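Local coordinates for protein transcriptional regulator, MarR family (Methanosarcina mazei, PDB 3S2W) that probably binds DNA as a two-subunit, winged helix-turn-helix transcription factor of the MarR family and so regulates transcription, at residues I28-L31 with Y32-Q36; K116-P119 with D120-I124; S135-D138 with R139-R142. All coordinates share one frame; numbering follows the deposited sequence.

Overall arrangement
The three contacts are two turns within helices and one cap at the start of a third helix of a MarR-type chain, and each has some reach to the second subunit. Contact 1 is a buried stretch in the middle of helix 23-43. Contact 2 is a proline-bearing turn near the start of helix 112-133, partly buried against helices 23-43 and 53-61. Contact 3 caps the start of helix 138-157 at the surface. Centres of contacts 1 and 2, and of contacts 1 and 3, lie about 20 Å apart; those of contacts 2 and 3 are about 24 Å apart. No two touch: the nearest atoms of contacts 1 and 2 are about 7 Å apart.

Contact 1: residues I28-L31 with Y32-Q36; sequences ISYL and YRYGQ
Tyr30 and Tyr34, one helical turn apart, make the tight part of this i to i+4 contact. The phenol end of Tyr34 reaches back beside the Tyr30 ring, with Tyr34 OH 3.3 Å from Tyr30 CD1 and Tyr34 CZ 3.7 Å from the same carbon. The rings meet obliquely, their planes at 59°, so the pair is neither a stack nor an edge-to-face arrangement. Tyr34 CG stands anti to its own carbonyl carbon (chi1 -65°), which swings the ring back along the helix and lays one face over Tyr30 O, 3.1 Å from Tyr34 CG. That carbonyl oxygen also accepts the amide of Tyr34 in a nearly straight bond, Tyr34 N to Tyr30 O 2.8 Å, while Gly35 N continues the helical pattern to Leu31 O.

The Arg33 chain, extended from CG to NE, runs back past Ser29, and one face of the guanidinium lies against Ser29 CB, with Arg33 NH1 3.6 Å away from it. Only its approach to Tyr30 is loose: Arg33 NH2 stands over the centre of one ring face, but Arg33 CZ is 5.6 Å from the Tyr30 centroid, so any cation-pi attraction is weak at most. Ser29 OG takes no part in this, being hydrogen-bonded to Gly25 O. The more open side lies at Ser29 and Tyr32, both partly exposed. Here Ser29 O lies at the edge of the Tyr32 ring, near its plane; its closest Tyr32 atom, CB, is 3.6 Å away.

The turn is pressed between subunits in the middle of helix 23-43: Leu31 and Tyr34 pack on Leu132 and Trp128 of helix 112-133, whereas from the second subunit Tyr32 stacks on Tyr32, Arg33 packs on Leu74, and Leu31 meets Phe152 of helix 138-157.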
# COMPACT_ATOMS: atom_id res chain seq x y z
N ILE A 28 -6.41 -4.09 1.44
CA ILE A 28 -4.96 -3.98 1.44
C ILE A 28 -4.48 -2.55 1.20
O ILE A 28 -3.69 -2.02 1.99
CB ILE A 28 -4.36 -4.97 0.42
CG1 ILE A 28 -4.55 -6.39 0.97
CG2 ILE A 28 -2.90 -4.65 0.10
CD1 ILE A 28 -4.06 -7.47 0.06
N SER A 29 -4.98 -1.91 0.15
CA SER A 29 -4.70 -0.49 -0.10
C SER A 29 -4.99 0.41 1.10
O SER A 29 -4.25 1.33 1.38
CB SER A 29 -5.53 0.00 -1.27
OG SER A 29 -5.51 -0.95 -2.31
N TYR A 30 -6.10 0.15 1.79
CA TYR A 30 -6.44 0.96 2.95
C TYR A 30 -5.54 0.71 4.15
O TYR A 30 -5.13 1.66 4.83
CB TYR A 30 -7.90 0.76 3.35
CG TYR A 30 -8.87 1.59 2.53
CD1 TYR A 30 -9.19 2.88 2.91
CD2 TYR A 30 -9.45 1.08 1.37
CE1 TYR A 30 -10.07 3.66 2.17
CE2 TYR A 30 -10.33 1.84 0.62
CZ TYR A 30 -10.63 3.13 1.02
OH TYR A 30 -11.50 3.90 0.29
N LEU A 31 -5.24 -0.55 4.43
CA LEU A 31 -4.41 -0.86 5.57
C LEU A 31 -3.03 -0.26 5.34
O LEU A 31 -2.44 0.37 6.23
CB LEU A 31 -4.35 -2.37 5.80
CG LEU A 31 -5.63 -2.99 6.36
CD1 LEU A 31 -5.62 -4.48 6.18
CD2 LEU A 31 -5.83 -2.63 7.81
N TYR A 32 -2.55 -0.40 4.12
CA TYR A 32 -1.32 0.27 3.73
C TYR A 32 -1.34 1.77 4.03
O TYR A 32 -0.40 2.31 4.63
CB TYR A 32 -1.04 0.06 2.25
CG TYR A 32 0.11 0.91 1.77
CD1 TYR A 32 1.43 0.56 2.07
CD2 TYR A 32 -0.12 2.07 1.03
CE1 TYR A 32 2.50 1.34 1.63
CE2 TYR A 32 0.93 2.85 0.61
CZ TYR A 32 2.25 2.48 0.90
OH TYR A 32 3.29 3.27 0.47
N ARG A 33 -2.39 2.46 3.62
CA ARG A 33 -2.43 3.91 3.79
C ARG A 33 -2.59 4.31 5.23
O ARG A 33 -1.97 5.28 5.67
CB ARG A 33 -3.52 4.55 2.94
CG ARG A 33 -3.22 4.41 1.47
CD ARG A 33 -4.15 5.23 0.61
NE ARG A 33 -4.23 4.63 -0.71
CZ ARG A 33 -5.28 3.97 -1.18
NH1 ARG A 33 -5.23 3.44 -2.39
NH2 ARG A 33 -6.39 3.86 -0.44
N TYR A 34 -3.42 3.58 5.96
CA TYR A 34 -3.58 3.81 7.39
C TYR A 34 -2.23 3.60 8.05
O TYR A 34 -1.78 4.41 8.87
CB TYR A 34 -4.61 2.84 7.99
CG TYR A 34 -6.02 3.01 7.48
CD1 TYR A 34 -6.41 4.16 6.80
CD2 TYR A 34 -6.97 2.02 7.68
CE1 TYR A 34 -7.68 4.32 6.34
CE2 TYR A 34 -8.26 2.17 7.23
CZ TYR A 34 -8.62 3.31 6.56
OH TYR A 34 -9.92 3.46 6.11
N GLY A 35 -1.59 2.49 7.68
CA GLY A 35 -0.28 2.17 8.17
C GLY A 35 0.68 3.33 7.99
O GLY A 35 1.45 3.63 8.90
N GLN A 36 0.64 3.98 6.82
CA GLN A 36 1.63 5.00 6.50
C GLN A 36 1.36 6.23 7.33
O GLN A 36 2.27 6.97 7.68
CB GLN A 36 1.66 5.37 5.01
CG GLN A 36 2.23 4.30 4.04
CD GLN A 36 3.55 3.68 4.49
OE1 GLN A 36 4.64 4.12 4.09
NE2 GLN A 36 3.46 2.63 5.30

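Contact 2: residues K116-P119 with D120-I124; sequences KLEP and DMKKI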
# COMPACT_ATOMS: atom_id res chain seq x y z
N LYS A 116 21.51 2.26 15.82
CA LYS A 116 20.90 2.47 17.12
C LYS A 116 19.40 2.81 17.05
O LYS A 116 18.72 2.81 18.08
CB LYS A 116 21.67 3.51 17.94
CG LYS A 116 23.05 3.00 18.38
CD LYS A 116 23.46 3.55 19.74
CE LYS A 116 24.59 2.72 20.36
NZ LYS A 116 24.94 3.22 21.72
N LEU A 117 18.89 3.06 15.85
CA LEU A 117 17.49 3.41 15.71
C LEU A 117 16.60 2.18 15.69
O LEU A 117 15.42 2.27 16.01
CB LEU A 117 17.26 4.20 14.43
CG LEU A 117 16.19 5.25 14.68
CD1 LEU A 117 16.59 6.03 15.92
CD2 LEU A 117 16.01 6.18 13.50
N GLU A 118 17.20 1.04 15.36
CA GLU A 118 16.48 -0.21 15.07
C GLU A 118 15.46 -0.70 16.10
O GLU A 118 14.37 -1.11 15.73
CB GLU A 118 17.47 -1.33 14.73
CG GLU A 118 16.83 -2.52 14.07
CD GLU A 118 17.79 -3.70 13.91
OE1 GLU A 118 17.30 -4.80 13.59
OE2 GLU A 118 19.02 -3.55 14.10
N PRO A 119 15.82 -0.70 17.40
CA PRO A 119 14.86 -1.11 18.43
C PRO A 119 13.60 -0.25 18.38
O PRO A 119 12.49 -0.73 18.62
CB PRO A 119 15.60 -0.84 19.75
CG PRO A 119 17.04 -0.87 19.39
CD PRO A 119 17.13 -0.36 17.97
N ASP A 120 13.78 1.04 18.09
CA ASP A 120 12.66 1.97 18.02
C ASP A 120 11.77 1.68 16.79
O ASP A 120 10.55 1.63 16.90
CB ASP A 120 13.16 3.41 18.00
CG ASP A 120 14.17 3.71 19.12
OD1 ASP A 120 15.38 3.35 18.97
OD2 ASP A 120 13.75 4.31 20.15
N MSE A 121 12.39 1.49 15.63
CA MSE A 121 11.67 1.17 14.41
C MSE A 121 10.91 -0.16 14.54
O MSE A 121 9.72 -0.24 14.24
CB MSE A 121 12.65 1.08 13.25
CG MSE A 121 13.44 2.35 13.01
SE MSE A 121 12.30 3.89 12.60
CE MSE A 121 12.10 4.63 14.39
N LYS A 122 11.59 -1.20 15.00
CA LYS A 122 10.92 -2.48 15.09
C LYS A 122 9.76 -2.45 16.08
O LYS A 122 8.74 -3.15 15.89
CB LYS A 122 11.92 -3.61 15.36
CG LYS A 122 12.65 -4.10 14.07
CD LYS A 122 13.61 -5.27 14.33
CE LYS A 122 14.23 -5.80 13.03
NZ LYS A 122 15.40 -6.72 13.26
N LYS A 123 9.89 -1.62 17.11
CA LYS A 123 8.84 -1.46 18.12
C LYS A 123 7.62 -0.72 17.58
O LYS A 123 6.47 -1.06 17.90
CB LYS A 123 9.37 -0.72 19.35
CG LYS A 123 8.34 -0.55 20.43
CD LYS A 123 8.74 0.55 21.40
CE LYS A 123 7.85 0.60 22.65
NZ LYS A 123 8.19 1.78 23.51
N ILE A 124 7.87 0.32 16.78
CA ILE A 124 6.82 1.04 16.10
C ILE A 124 6.04 0.12 15.15
O ILE A 124 4.82 0.20 15.10
CB ILE A 124 7.38 2.19 15.26
CG1 ILE A 124 7.98 3.28 16.15
CG2 ILE A 124 6.30 2.74 14.40
CD1 ILE A 124 6.97 3.96 17.01
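Glu118 and Lys122 form an i to i+4 salt bridge on helix 112-133, the long helix that follows the wing strands in this MarR-type fold, with Lys122 NZ 2.7 Å from Glu118 OE1. The two chains lie side by side and point the same way, and the ammonium meets the carboxylate oxygen nearly along its C-O bond. Glu118 CG is anti to the backbone N (chi1 -165°) and the rest of the chain is extended; Lys122 is likewise extended beyond CG, and the two parallel runs bring the ammonium onto OE1. Beneath them Lys122 N donates to Glu118 O at 2.9 Å with an angle of 174° at the hydrogen, so the same pair of residues is joined through backbone and side chains.

The neighbouring backbone bonds are less regular. Pro119 has no amide hydrogen, and the helix is kinked where its N lacks a bond to the preceding turn. Leu117 O, two residues before the proline, accepts Met121 N at 3.2 Å and, weakly, Asp120 N. Lys123 N donates to Pro119 O at 3.1 Å.

On the buried side, Leu117 and the selenomethionine at Met121 make the apolar part. Leu117 packs on Tyr46, Tyr60 and Tyr93, and Met121 on Phe53 and Met57 of helix 53-61 and Ile43 of helix 23-43, so this face joins the helix to those two. Asp120 also touches Tyr46, and Lys122 packs on Glu22 of the second subunit. The Met121 chain is bent at chi2 and chi3, and the second bend turns the methyl over toward the Leu117 side chain, with Met121 CE 4.1 Å from Leu117 CG where the two chains cross obliquely.

Contact 3: residues S135-D138 with R139-R142; sequences SFDD and RQRR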
# COMPACT_ATOMS: atom_id res chain seq x y z
N SER A 135 -8.14 -8.60 18.95
CA SER A 135 -9.23 -9.58 18.96
C SER A 135 -8.81 -10.93 18.39
O SER A 135 -9.55 -11.90 18.51
CB SER A 135 -10.51 -9.07 18.29
OG SER A 135 -10.52 -9.36 16.90
N PHE A 136 -7.62 -11.01 17.79
CA PHE A 136 -7.07 -12.29 17.34
C PHE A 136 -6.20 -12.98 18.40
O PHE A 136 -5.37 -12.33 19.03
CB PHE A 136 -6.25 -12.12 16.06
CG PHE A 136 -7.05 -11.60 14.91
CD1 PHE A 136 -8.07 -12.37 14.35
CD2 PHE A 136 -6.81 -10.34 14.39
CE1 PHE A 136 -8.82 -11.90 13.30
CE2 PHE A 136 -7.56 -9.87 13.33
CZ PHE A 136 -8.55 -10.65 12.78
N ASP A 137 -6.39 -14.28 18.58
CA ASP A 137 -5.50 -15.04 19.46
C ASP A 137 -4.30 -15.56 18.66
O ASP A 137 -4.20 -15.33 17.47
CB ASP A 137 -6.23 -16.18 20.18
CG ASP A 137 -6.67 -17.29 19.24
OD1 ASP A 137 -7.76 -17.86 19.46
OD2 ASP A 137 -5.94 -17.60 18.28
N ASP A 138 -3.42 -16.28 19.32
CA ASP A 138 -2.18 -16.71 18.69
C ASP A 138 -2.38 -17.58 17.46
O ASP A 138 -1.77 -17.31 16.43
CB ASP A 138 -1.28 -17.41 19.72
CG ASP A 138 -0.72 -16.44 20.74
OD1 ASP A 138 -0.71 -15.23 20.45
OD2 ASP A 138 -0.28 -16.89 21.83
N ARG A 139 -3.21 -18.61 17.55
CA ARG A 139 -3.47 -19.42 16.37
C ARG A 139 -3.92 -18.54 15.22
O ARG A 139 -3.50 -18.73 14.08
CB ARG A 139 -4.53 -20.49 16.62
CG ARG A 139 -5.33 -20.82 15.34
CD ARG A 139 -6.33 -21.95 15.52
NE ARG A 139 -5.69 -23.23 15.82
CZ ARG A 139 -6.34 -24.39 15.90
NH1 ARG A 139 -7.65 -24.44 15.69
NH2 ARG A 139 -5.68 -25.51 16.17
N GLN A 140 -4.77 -17.56 15.52
CA GLN A 140 -5.39 -16.76 14.47
C GLN A 140 -4.40 -15.77 13.86
O GLN A 140 -4.36 -15.62 12.65
CB GLN A 140 -6.65 -16.05 14.98
CG GLN A 140 -7.43 -16.85 16.01
CD GLN A 140 -8.72 -16.18 16.44
OE1 GLN A 140 -8.81 -15.58 17.52
NE2 GLN A 140 -9.74 -16.30 15.61
N ARG A 141 -3.59 -15.12 14.70
CA ARG A 141 -2.52 -14.28 14.20
C ARG A 141 -1.61 -15.11 13.30
O ARG A 141 -1.08 -14.62 12.30
CB ARG A 141 -1.70 -13.72 15.36
CG ARG A 141 -2.41 -12.65 16.14
CD ARG A 141 -1.76 -12.37 17.49
NE ARG A 141 -2.68 -11.58 18.30
CZ ARG A 141 -2.41 -10.40 18.84
NH1 ARG A 141 -3.35 -9.78 19.54
NH2 ARG A 141 -1.20 -9.85 18.71
N ARG A 142 -1.44 -16.37 13.66
CA ARG A 142 -0.45 -17.18 12.98
C ARG A 142 -0.90 -17.52 11.57
O ARG A 142 -0.12 -17.42 10.64
CB ARG A 142 -0.13 -18.45 13.76
CG ARG A 142 0.97 -19.29 13.14
CD ARG A 142 2.36 -18.71 13.41
NE ARG A 142 2.67 -17.55 12.59
CZ ARG A 142 3.23 -17.61 11.39
NH1 ARG A 142 3.48 -16.50 10.71
NH2 ARG A 142 3.53 -18.80 10.87
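Phe136 and Gln140 meet across the start of helix 138-157, Phe136 CD1 lying 4.0 Å from Gln140 CB where the two side chains cross at about a right angle. Phe136 CB also rests against Arg141 CG. The carbonyl of Phe136 is gripped side-on by Arg141: NE is 2.9 Å from Phe136 O and NH1 3.3 Å from it, with the oxygen lying almost in the guanidinium plane. The Arg141 chain, extended from CG to NE, spans back to the loop to make both bonds. An alanine here would remove both donors and is likely to leave Phe136 O without these mates and the loop less firmly tied to the helix.

Asp137, at the N-cap, forms a capping box with Gln140. Asp137 N donates to Gln140 OE1 at 2.9 Å; the bond that completes the box, Gln140 N to Asp137 OD2, is less sure because OD2 sits too close to a neighbouring atom in the model. Asp137 O then takes Arg141 N at 2.8 Å with an angle of 173° at the hydrogen, and Asp138 O accepts Arg142 N, opening the helix.

The cap lies at the surface between helices 112-133 and 138-157. Ser135 and Phe136 pack on Ile150 of the second subunit, and Asp20 of the second subunit forms a salt bridge with Arg142 NH1; Arg141 NH2 has a long, weak ion pair with Glu130 on helix 112-133.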